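Local coordinates for group II chitinase (Ostrinia furnacalis, PDB 6JAV), which probably cleaves internal bonds of chitin as a family 18 endochitinase, of which this chain is catalytic domain 1, here in complex with an inhibitor, at residues L125-P130 / D142-G147; A168-N173 / H232-K237; I244-P249 / N333-L338. All blocks are in the same frame, centred on the assembly; numbering follows the deposited sequence. Where two conformers were deposited one is given.

How the interactions relate
The three contacts come one after another along a single family 18 barrel domain. Interaction 1 lies where strand 122-126 runs into its loop and meets the start of helix 143-159. That helix leads to strand 165-170, whose end takes part in interaction 2, and the two strands are paired through Leu125 and Ala169; the two contacts' centres are about 14 Å apart. Helix 227-236 of interaction 2 precedes strand 244-257 of interaction 3, and Met235 packs on Ile244; the centres of interactions 2 and 3 are about 12 Å apart. Interactions 1 and 3, with centres about 24 Å apart, do not touch. Together they join barrel strands, or the loop that follows one, to surrounding helices.

Interaction 1: residues L125-P130 / D142-G147; sequences LDWEYP and DSDKQG
Asp144, near the start of helix 143-159, pushes its carboxylate against the benzene end of Trp127 and beside Pro130. Its CB lies 4.3 Å from Pro130 CB and 4.0 Å from Trp127 CH2, a loose van der Waals contact. With chi1 at -82°, CG stands beside the backbone N of Asp144 and comes within 3.6 Å of Trp127 CH2. From there the group forks. OD1 turns to Ser95 OG and Asn99 ND2, both hydrogen-bonded to it. OD2 approaches the indole obliquely, 3.5 Å from Trp127 CH2, and accepts hydrogen bonds from Lys131 N and Trp133 NE1. Carboxylate and indole planes are 61° apart, and no hydrogen bond joins the two segments. Four outside bonds thus grip a buried carboxylate and should fix its rotation; such a cluster of donors probably favours the charged form. Aspartate suits the place because it is short and offers two acceptors.

Trp127 reaches the helix with its CG anti to the backbone N (chi1 177°). Pro130 N lies 3.7 Å above the middle of one indole face, a fold-back that follows the cis peptide before Tyr129, and Tyr94 stacks with the same indole. Leu125-Glu128 close the DGxDxDxE signature of family 18 chitinases, and the contact ties the loop leaving this strand to the next helix of the TIM barrel.

Interaction 2: residues A168-N173 / H232-K237; sequences AAVSPN and HYWMEK. With NAG (2-acetamido-2-deoxy-beta-D-glucopyranose), chain C.
Trp234 crosses from helix 227-236 to the end of strand 165-170, where its NE1 gives a hydrogen bond to Ser171 O at 3.2 Å, with an N-H...O angle of 153°. The oxygen lies close to the indole plane, where the N-H points. Next to that bond, Val170 meets the six-membered ring obliquely: CG2 is 3.3 Å from Trp234 CZ2, and CB follows at 3.5 Å from the same carbon. The fit is tight; valine's short branches let the ring come close to the strand. With CG anti to its carbonyl carbon, chi1 -84°, the indole of Trp234 is carried off the helix toward strand 165-170. Tryptophan answers both demands here, an apolar ring surface and one N-H for a buried carbonyl.

Outside this first shell, Ser171 OG accepts from Asn173 N at 2.9 Å, an ST turn that shapes the chain just after the bonded carbonyl, and Tyr181 OH pairs with Ser171 N. Tyr181 also meets the indole, while Ile177, Val183 and Val195 pack on it. Two residues earlier on the helix, one face of His232 lies by the sugar, with its CG 4.0 Å from NAG C6; its ND1 bonds to Asn228 O, Asn228 being the glycosylated residue. A ring of outer helices around parallel strands is the TIM barrel, and here Trp234 spans from one such helix, past strand 192-195, to the strand beyond it.

Interaction 3: residues I244-P249 / N333-L338; sequences IVMGMP and NFIKSL
The CG1-CD1 branch of Ile335 fits the inner side of the bent Met246 side chain. The methionine leaves the strand with CG anti to the backbone N (chi1 -177°), runs out extended, and then turns at chi3, so that CB and the methyl CE face the same neighbour. On that concave side, Ile335 CG1 is 3.6 Å from Met246 CE and 4.0 Å from Met246 CB. The end of the branch, Ile335 CD1, sits 3.8 Å from Met246 CE and meets Met248 CE tip to tip at 3.9 Å. The isoleucine branch therefore fills the hollow between two methionines, which share a face of the strand because they alternate with Gly247. Flexible, unbranched methionine suits such a spot, since its bend can be adapted to a less adaptable beta-branched partner.

The axes of strand 244-249 and helix 333-337 are 9.8 Å apart and run nearly antiparallel, at 169°, the usual way an outer helix lies over the barrel wall of a TIM barrel. In this family 18 domain, further strands lie between this strand and its helix in the chain, consistent with the small insertion domain of such chitinases. Within the wall, Met246 pairs by backbone bonds with Gly342 and Met344.

On the outer side of the bend, Met246 SD forms a Met-aromatic contact with Phe334. It sits at the ring edge, 3.7 Å from Phe334 CD2 and 73° off the ring normal, and the two side chains cross at about a right angle. Phe334 also touches Tyr215 and Asn228. Its own carbonyl oxygen receives Ser337 OG at 2.7 Å as well as the backbone N of Leu338, near the end of the helix. Met248 for its part rests on Ile328, Lys331 and Val332, farther back along helix 325-337.

Interaction 1: residues L125-P130 / D142-G147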
loop_
_atom_site.group_PDB
_atom_site.type_symbol
_atom_site.label_atom_id
_atom_site.label_comp_id
_atom_site.label_asym_id
_atom_site.label_seq_id
_atom_site.Cartn_x
_atom_site.Cartn_y
_atom_site.Cartn_z
ATOM N N LEU A 125 6.196 -7.395 6.370
ATOM C CA LEU A 125 7.379 -7.358 5.512
ATOM C C LEU A 125 7.041 -6.608 4.232
ATOM O O LEU A 125 6.099 -6.986 3.523
ATOM C CB LEU A 125 7.802 -8.787 5.157
ATOM C CG LEU A 125 8.201 -9.605 6.372
ATOM C CD1 LEU A 125 8.325 -11.076 5.975
ATOM C CD2 LEU A 125 9.519 -9.072 6.902
ATOM N N ASP A 126 7.828 -5.579 3.907
ATOM C CA ASP A 126 7.551 -4.691 2.778
ATOM C C ASP A 126 8.785 -4.527 1.897
ATOM O O ASP A 126 9.129 -3.418 1.479
ATOM C CB ASP A 126 7.081 -3.302 3.239
ATOM C CG ASP A 126 5.739 -3.336 3.941
ATOM O OD1 ASP A 126 5.621 -4.065 4.945
ATOM O OD2 ASP A 126 4.800 -2.626 3.528
ATOM N N TRP A 127 9.475 -5.632 1.595
ATOM C CA TRP A 127 10.617 -5.580 0.681
ATOM C C TRP A 127 10.068 -5.471 -0.743
ATOM O O TRP A 127 9.298 -6.335 -1.191
ATOM C CB TRP A 127 11.431 -6.865 0.838
ATOM C CG TRP A 127 12.614 -6.984 -0.114
ATOM C CD1 TRP A 127 13.196 -6.004 -0.866
ATOM C CD2 TRP A 127 13.361 -8.177 -0.348
ATOM N NE1 TRP A 127 14.275 -6.534 -1.596
ATOM C CE2 TRP A 127 14.373 -7.869 -1.295
ATOM C CE3 TRP A 127 13.255 -9.484 0.132
ATOM C CZ2 TRP A 127 15.281 -8.835 -1.756
ATOM C CZ3 TRP A 127 14.166 -10.433 -0.306
ATOM C CH2 TRP A 127 15.158 -10.105 -1.250
ATOM N N GLU A 128 10.464 -4.419 -1.472
ATOM C CA GLU A 128 9.956 -4.163 -2.833
ATOM C C GLU A 128 11.110 -4.297 -3.833
ATOM O O GLU A 128 11.733 -3.302 -4.198
ATOM C CB GLU A 128 9.285 -2.764 -2.890
ATOM C CG GLU A 128 8.124 -2.676 -1.874
ATOM C CD GLU A 128 7.280 -1.416 -1.958
ATOM O OE1 GLU A 128 7.453 -0.613 -2.874
ATOM O OE2 GLU A 128 6.388 -1.266 -1.086
ATOM N N TYR A 129 11.418 -5.516 -4.298
ATOM C CA TYR A 129 10.729 -6.794 -4.090
ATOM C C TYR A 129 11.820 -7.865 -4.146
ATOM O O TYR A 129 12.895 -7.608 -4.702
ATOM C CB TYR A 129 9.742 -7.072 -5.248
ATOM C CG TYR A 129 8.617 -6.072 -5.283
ATOM C CD1 TYR A 129 7.544 -6.182 -4.393
ATOM C CD2 TYR A 129 8.677 -4.980 -6.126
ATOM C CE1 TYR A 129 6.542 -5.250 -4.366
ATOM C CE2 TYR A 129 7.654 -4.023 -6.119
ATOM C CZ TYR A 129 6.586 -4.195 -5.245
ATOM O OH TYR A 129 5.554 -3.280 -5.196
ATOM N N PRO A 130 11.566 -9.045 -3.581
ATOM C CA PRO A 130 12.513 -10.158 -3.755
ATOM C C PRO A 130 12.766 -10.363 -5.243
ATOM O O PRO A 130 11.825 -10.325 -6.046
ATOM C CB PRO A 130 11.770 -11.361 -3.147
ATOM C CG PRO A 130 10.756 -10.769 -2.203
ATOM C CD PRO A 130 10.355 -9.436 -2.828
ATOM N N ASP A 142 17.721 -15.227 -8.500
ATOM C CA ASP A 142 16.559 -16.081 -8.286
ATOM C C ASP A 142 16.483 -16.628 -6.859
ATOM O O ASP A 142 15.381 -16.822 -6.329
ATOM C CB ASP A 142 16.642 -17.229 -9.303
ATOM C CG ASP A 142 15.592 -18.284 -9.096
ATOM O OD1 ASP A 142 14.486 -18.126 -9.653
ATOM O OD2 ASP A 142 15.865 -19.281 -8.383
ATOM N N SER A 143 17.627 -16.842 -6.202
ATOM C CA SER A 143 17.629 -17.359 -4.837
ATOM C C SER A 143 17.006 -16.397 -3.818
ATOM O O SER A 143 16.769 -16.817 -2.677
ATOM C CB SER A 143 19.056 -17.713 -4.412
ATOM O OG SER A 143 19.913 -16.592 -4.535
ATOM N N ASP A 144 16.727 -15.147 -4.211
ATOM C CA ASP A 144 15.919 -14.276 -3.346
ATOM C C ASP A 144 14.571 -14.906 -3.030
ATOM O O ASP A 144 14.030 -14.688 -1.939
ATOM C CB ASP A 144 15.668 -12.925 -4.025
ATOM C CG ASP A 144 16.804 -11.953 -3.874
ATOM O OD1 ASP A 144 17.845 -12.294 -3.291
ATOM O OD2 ASP A 144 16.664 -10.817 -4.379
ATOM N N LYS A 145 14.004 -15.677 -3.966
ATOM C CA LYS A 145 12.704 -16.305 -3.720
ATOM C C LYS A 145 12.783 -17.296 -2.570
ATOM O O LYS A 145 12.013 -17.213 -1.600
ATOM C CB LYS A 145 12.193 -16.982 -5.001
ATOM C CG LYS A 145 10.841 -17.608 -4.773
ATOM C CD LYS A 145 10.336 -18.412 -5.955
ATOM C CE LYS A 145 10.045 -17.537 -7.099
ATOM N NZ LYS A 145 9.544 -18.360 -8.251
ATOM N N GLN A 146 13.718 -18.251 -2.647
ATOM C CA GLN A 146 13.838 -19.223 -1.575
ATOM C C GLN A 146 14.287 -18.544 -0.288
ATOM O O GLN A 146 13.834 -18.898 0.797
ATOM C CB GLN A 146 14.819 -20.332 -1.987
ATOM C CG GLN A 146 14.931 -21.449 -0.980
ATOM C CD GLN A 146 13.609 -22.193 -0.778
ATOM O OE1 GLN A 146 13.054 -22.772 -1.715
ATOM N NE2 GLN A 146 13.102 -22.175 0.448
ATOM N N GLY A 147 15.173 -17.554 -0.397
ATOM C CA GLY A 147 15.648 -16.898 0.804
ATOM C C GLY A 147 14.537 -16.168 1.530
ATOM O O GLY A 147 14.444 -16.234 2.759
#

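Interaction 2: residues A168-N173 / H232-K237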
loop_
_atom_site.group_PDB
_atom_site.type_symbol
_atom_site.label_atom_id
_atom_site.label_comp_id
_atom_site.label_asym_id
_atom_site.label_seq_id
_atom_site.Cartn_x
_atom_site.Cartn_y
_atom_site.Cartn_z
ATOM N N ALA A 168 2.702 -9.579 4.880
ATOM C CA ALA A 168 3.584 -8.958 3.903
ATOM C C ALA A 168 2.772 -8.134 2.925
ATOM O O ALA A 168 1.643 -8.498 2.588
ATOM C CB ALA A 168 4.365 -10.017 3.086
ATOM N N ALA A 169 3.365 -7.036 2.457
ATOM C CA ALA A 169 2.826 -6.284 1.331
ATOM C C ALA A 169 3.549 -6.771 0.095
ATOM O O ALA A 169 4.777 -6.889 0.103
ATOM C CB ALA A 169 3.073 -4.789 1.519
ATOM N N VAL A 170 2.796 -7.056 -0.966
ATOM C CA VAL A 170 3.344 -7.778 -2.113
ATOM C C VAL A 170 2.953 -7.132 -3.448
ATOM O O VAL A 170 1.945 -6.436 -3.578
ATOM C CB VAL A 170 2.907 -9.256 -2.105
ATOM C CG1 VAL A 170 3.380 -9.963 -0.820
ATOM C CG2 VAL A 170 1.394 -9.363 -2.276
ATOM N N SER A 171 3.772 -7.414 -4.474
ATOM C CA SER A 171 3.598 -6.846 -5.799
ATOM C C SER A 171 2.296 -7.305 -6.462
ATOM O O SER A 171 1.860 -8.443 -6.273
ATOM C CB SER A 171 4.748 -7.331 -6.685
ATOM O OG SER A 171 4.562 -6.891 -8.033
ATOM N N PRO A 172 1.696 -6.456 -7.297
ATOM C CA PRO A 172 0.573 -6.879 -8.144
ATOM C C PRO A 172 0.990 -7.330 -9.537
ATOM O O PRO A 172 0.108 -7.689 -10.328
ATOM C CB PRO A 172 -0.224 -5.563 -8.260
ATOM C CG PRO A 172 0.869 -4.519 -8.413
ATOM C CD PRO A 172 1.957 -5.000 -7.432
ATOM N N ASN A 173 2.286 -7.291 -9.845
ATOM C CA ASN A 173 2.805 -7.459 -11.206
ATOM C C ASN A 173 3.126 -8.936 -11.431
ATOM O O ASN A 173 3.941 -9.505 -10.708
ATOM C CB ASN A 173 4.066 -6.603 -11.298
ATOM C CG ASN A 173 4.780 -6.692 -12.628
ATOM O OD1 ASN A 173 5.075 -7.771 -13.122
ATOM N ND2 ASN A 173 5.190 -5.539 -13.139
ATOM N N HIS A 232 -6.912 -12.609 -8.876
ATOM C CA HIS A 232 -7.132 -13.988 -9.292
ATOM C C HIS A 232 -5.818 -14.730 -9.481
ATOM O O HIS A 232 -5.755 -15.938 -9.228
ATOM C CB HIS A 232 -7.944 -13.993 -10.581
ATOM C CG HIS A 232 -9.415 -13.840 -10.366
ATOM N ND1 HIS A 232 -10.087 -12.649 -10.545
ATOM C CD2 HIS A 232 -10.353 -14.746 -9.997
ATOM C CE1 HIS A 232 -11.372 -12.823 -10.281
ATOM N NE2 HIS A 232 -11.563 -14.090 -9.957
ATOM N N TYR A 233 -4.753 -14.031 -9.868
ATOM C CA TYR A 233 -3.465 -14.679 -10.059
ATOM C C TYR A 233 -2.856 -15.110 -8.728
ATOM O O TYR A 233 -2.345 -16.229 -8.608
ATOM C CB TYR A 233 -2.531 -13.746 -10.815
ATOM C CG TYR A 233 -1.334 -14.460 -11.393
ATOM C CD1 TYR A 233 -1.504 -15.456 -12.339
ATOM C CD2 TYR A 233 -0.054 -14.148 -11.002
ATOM C CE1 TYR A 233 -0.415 -16.125 -12.870
ATOM C CE2 TYR A 233 1.053 -14.810 -11.542
ATOM C CZ TYR A 233 0.853 -15.797 -12.466
ATOM O OH TYR A 233 1.947 -16.451 -13.011
ATOM N N TRP A 234 -2.915 -14.249 -7.696
ATOM C CA TRP A 234 -2.487 -14.697 -6.366
ATOM C C TRP A 234 -3.240 -15.951 -5.931
ATOM O O TRP A 234 -2.642 -16.876 -5.362
ATOM C CB TRP A 234 -2.606 -13.547 -5.333
ATOM C CG TRP A 234 -1.405 -12.668 -5.347
ATOM C CD1 TRP A 234 -1.227 -11.515 -6.050
ATOM C CD2 TRP A 234 -0.197 -12.881 -4.609
ATOM N NE1 TRP A 234 0.047 -11.001 -5.821
ATOM C CE2 TRP A 234 0.697 -11.838 -4.948
ATOM C CE3 TRP A 234 0.233 -13.891 -3.725
ATOM C CZ2 TRP A 234 1.999 -11.764 -4.431
ATOM C CZ3 TRP A 234 1.517 -13.805 -3.187
ATOM C CH2 TRP A 234 2.390 -12.740 -3.546
ATOM N N MET A 235 -4.545 -16.014 -6.204
ATOM C CA MET A 235 -5.315 -17.206 -5.842
ATOM C C MET A 235 -4.911 -18.411 -6.693
ATOM O O MET A 235 -4.755 -19.520 -6.159
ATOM C CB MET A 235 -6.811 -16.915 -5.915
ATOM C CG MET A 235 -7.220 -15.916 -4.819
ATOM S SD MET A 235 -8.997 -15.832 -4.524
ATOM C CE MET A 235 -9.459 -15.073 -6.045
ATOM N N GLU A 236 -4.712 -18.203 -7.997
ATOM C CA GLU A 236 -4.294 -19.307 -8.871
ATOM C C GLU A 236 -2.952 -19.876 -8.423
ATOM O O GLU A 236 -2.720 -21.096 -8.497
ATOM C CB GLU A 236 -4.216 -18.792 -10.310
ATOM C CG GLU A 236 -3.689 -19.790 -11.340
ATOM C CD GLU A 236 -3.429 -19.146 -12.709
ATOM O OE1 GLU A 236 -4.134 -18.178 -13.080
ATOM O OE2 GLU A 236 -2.505 -19.605 -13.413
ATOM N N LYS A 237 -2.065 -19.011 -7.919
ATOM C CA LYS A 237 -0.751 -19.442 -7.456
ATOM C C LYS A 237 -0.785 -20.150 -6.109
ATOM O O LYS A 237 0.268 -20.627 -5.657
ATOM C CB LYS A 237 0.211 -18.238 -7.403
ATOM C CG LYS A 237 0.530 -17.653 -8.775
ATOM C CD LYS A 237 1.617 -18.435 -9.463
ATOM C CE LYS A 237 2.928 -17.714 -9.350
ATOM N NZ LYS A 237 4.076 -18.500 -9.934
HETATM C C1 NAG C . -11.437 -11.105 -14.032
HETATM C C2 NAG C . -12.142 -11.045 -15.379
HETATM C C3 NAG C . -12.551 -12.453 -15.829
HETATM C C4 NAG C . -11.354 -13.399 -15.783
HETATM C C5 NAG C . -10.695 -13.360 -14.411
HETATM C C6 NAG C . -9.438 -14.205 -14.320
HETATM C C7 NAG C . -13.494 -9.139 -16.159
HETATM C C8 NAG C . -12.489 -8.982 -17.253
HETATM N N2 NAG C . -13.295 -10.159 -15.312
HETATM O O3 NAG C . -13.021 -12.377 -17.170
HETATM O O4 NAG C . -11.741 -14.735 -16.088
HETATM O O5 NAG C . -10.329 -12.007 -14.106
HETATM O O6 NAG C . -8.305 -13.618 -14.956
HETATM O O7 NAG C . -14.462 -8.397 -16.064
#

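Interaction 3: residues I244-P249 / N333-L338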
loop_
_atom_site.group_PDB
_atom_site.type_symbol
_atom_site.label_atom_id
_atom_site.label_comp_id
_atom_site.label_asym_id
_atom_site.label_seq_id
_atom_site.Cartn_x
_atom_site.Cartn_y
_atom_site.Cartn_z
ATOM N N ILE A 244 -6.071 -12.816 1.538
ATOM C CA ILE A 244 -5.821 -11.647 0.697
ATOM C C ILE A 244 -6.550 -10.428 1.240
ATOM O O ILE A 244 -7.765 -10.459 1.494
ATOM C CB ILE A 244 -6.251 -11.922 -0.748
ATOM C CG1 ILE A 244 -5.382 -13.035 -1.334
ATOM C CG2 ILE A 244 -6.155 -10.646 -1.607
ATOM C CD1 ILE A 244 -5.909 -13.524 -2.638
ATOM N N VAL A 245 -5.826 -9.322 1.379
ATOM C CA VAL A 245 -6.466 -8.016 1.519
ATOM C C VAL A 245 -6.045 -7.180 0.315
ATOM O O VAL A 245 -4.854 -7.136 -0.043
ATOM C CB VAL A 245 -6.169 -7.316 2.870
ATOM C CG1 VAL A 245 -6.667 -8.192 4.028
ATOM C CG2 VAL A 245 -4.722 -7.007 3.064
ATOM N N MET A 246 -7.022 -6.548 -0.331
ATOM C CA MET A 246 -6.799 -5.827 -1.578
ATOM C C MET A 246 -6.471 -4.362 -1.310
ATOM O O MET A 246 -7.289 -3.636 -0.728
ATOM C CB MET A 246 -8.029 -5.914 -2.472
ATOM C CG MET A 246 -7.765 -5.232 -3.809
ATOM S SD MET A 246 -9.110 -5.626 -4.954
ATOM C CE MET A 246 -10.153 -4.279 -4.545
ATOM N N GLY A 247 -5.325 -3.920 -1.816
ATOM C CA GLY A 247 -4.924 -2.528 -1.628
ATOM C C GLY A 247 -5.735 -1.554 -2.472
ATOM O O GLY A 247 -6.068 -1.811 -3.635
ATOM N N MET A 248 -5.988 -0.382 -1.889
ATOM C CA MET A 248 -6.657 0.707 -2.568
ATOM C C MET A 248 -5.895 2.004 -2.302
ATOM O O MET A 248 -5.518 2.288 -1.140
ATOM C CB MET A 248 -8.113 0.782 -2.112
ATOM C CG MET A 248 -9.049 -0.402 -2.673
ATOM S SD MET A 248 -10.561 -0.443 -1.734
ATOM C CE MET A 248 -9.998 -1.301 -0.281
ATOM N N PRO A 249 -5.604 2.786 -3.340
ATOM C CA PRO A 249 -4.802 4.017 -3.183
ATOM C C PRO A 249 -5.650 5.207 -2.747
ATOM O O PRO A 249 -6.717 5.483 -3.311
ATOM C CB PRO A 249 -4.236 4.251 -4.593
ATOM C CG PRO A 249 -5.328 3.716 -5.506
ATOM C CD PRO A 249 -5.964 2.525 -4.755
ATOM N N ASN A 333 -17.220 -3.946 -3.341
ATOM C CA ASN A 333 -18.144 -5.007 -3.746
ATOM C C ASN A 333 -17.396 -6.169 -4.392
ATOM O O ASN A 333 -17.764 -7.335 -4.190
ATOM C CB ASN A 333 -19.206 -4.442 -4.681
ATOM C CG ASN A 333 -20.342 -3.787 -3.914
ATOM O OD1 ASN A 333 -20.584 -2.585 -4.044
ATOM N ND2 ASN A 333 -21.036 -4.571 -3.101
ATOM N N PHE A 334 -16.318 -5.873 -5.124
ATOM C CA PHE A 334 -15.462 -6.923 -5.692
ATOM C C PHE A 334 -14.806 -7.751 -4.586
ATOM O O PHE A 334 -14.811 -8.988 -4.635
ATOM C CB PHE A 334 -14.432 -6.251 -6.602
ATOM C CG PHE A 334 -13.350 -7.149 -7.119
ATOM C CD1 PHE A 334 -13.551 -7.884 -8.286
ATOM C CD2 PHE A 334 -12.106 -7.214 -6.498
ATOM C CE1 PHE A 334 -12.535 -8.688 -8.809
ATOM C CE2 PHE A 334 -11.091 -8.039 -7.015
ATOM C CZ PHE A 334 -11.316 -8.772 -8.179
ATOM N N ILE A 335 -14.274 -7.079 -3.558
ATOM C CA ILE A 335 -13.698 -7.764 -2.399
ATOM C C ILE A 335 -14.707 -8.737 -1.798
ATOM O O ILE A 335 -14.403 -9.921 -1.561
ATOM C CB ILE A 335 -13.227 -6.720 -1.368
ATOM C CG1 ILE A 335 -11.982 -5.993 -1.899
ATOM C CG2 ILE A 335 -12.976 -7.359 0.040
ATOM C CD1 ILE A 335 -11.612 -4.757 -1.015
ATOM N N LYS A 336 -15.928 -8.253 -1.558
ATOM C CA LYS A 336 -16.963 -9.072 -0.949
ATOM C C LYS A 336 -17.365 -10.221 -1.867
ATOM O O LYS A 336 -17.536 -11.361 -1.405
ATOM C CB LYS A 336 -18.173 -8.197 -0.634
ATOM C CG LYS A 336 -17.911 -7.143 0.457
ATOM C CD LYS A 336 -19.221 -6.461 0.905
ATOM C CE LYS A 336 -19.813 -5.640 -0.213
ATOM N NZ LYS A 336 -21.034 -4.838 0.156
ATOM N N SER A 337 -17.483 -9.948 -3.168
ATOM C CA SER A 337 -17.903 -10.975 -4.128
ATOM C C SER A 337 -16.952 -12.167 -4.151
ATOM O O SER A 337 -17.391 -13.309 -4.372
ATOM C CB SER A 337 -18.039 -10.369 -5.521
ATOM O OG SER A 337 -16.773 -10.128 -6.147
ATOM N N LEU A 338 -15.651 -11.929 -3.972
ATOM C CA LEU A 338 -14.634 -12.979 -3.968
ATOM C C LEU A 338 -14.349 -13.516 -2.574
ATOM O O LEU A 338 -13.462 -14.371 -2.425
ATOM C CB LEU A 338 -13.332 -12.455 -4.585
ATOM C CG LEU A 338 -13.331 -12.165 -6.095
ATOM C CD1 LEU A 338 -11.944 -11.726 -6.535
ATOM C CD2 LEU A 338 -13.769 -13.375 -6.910
#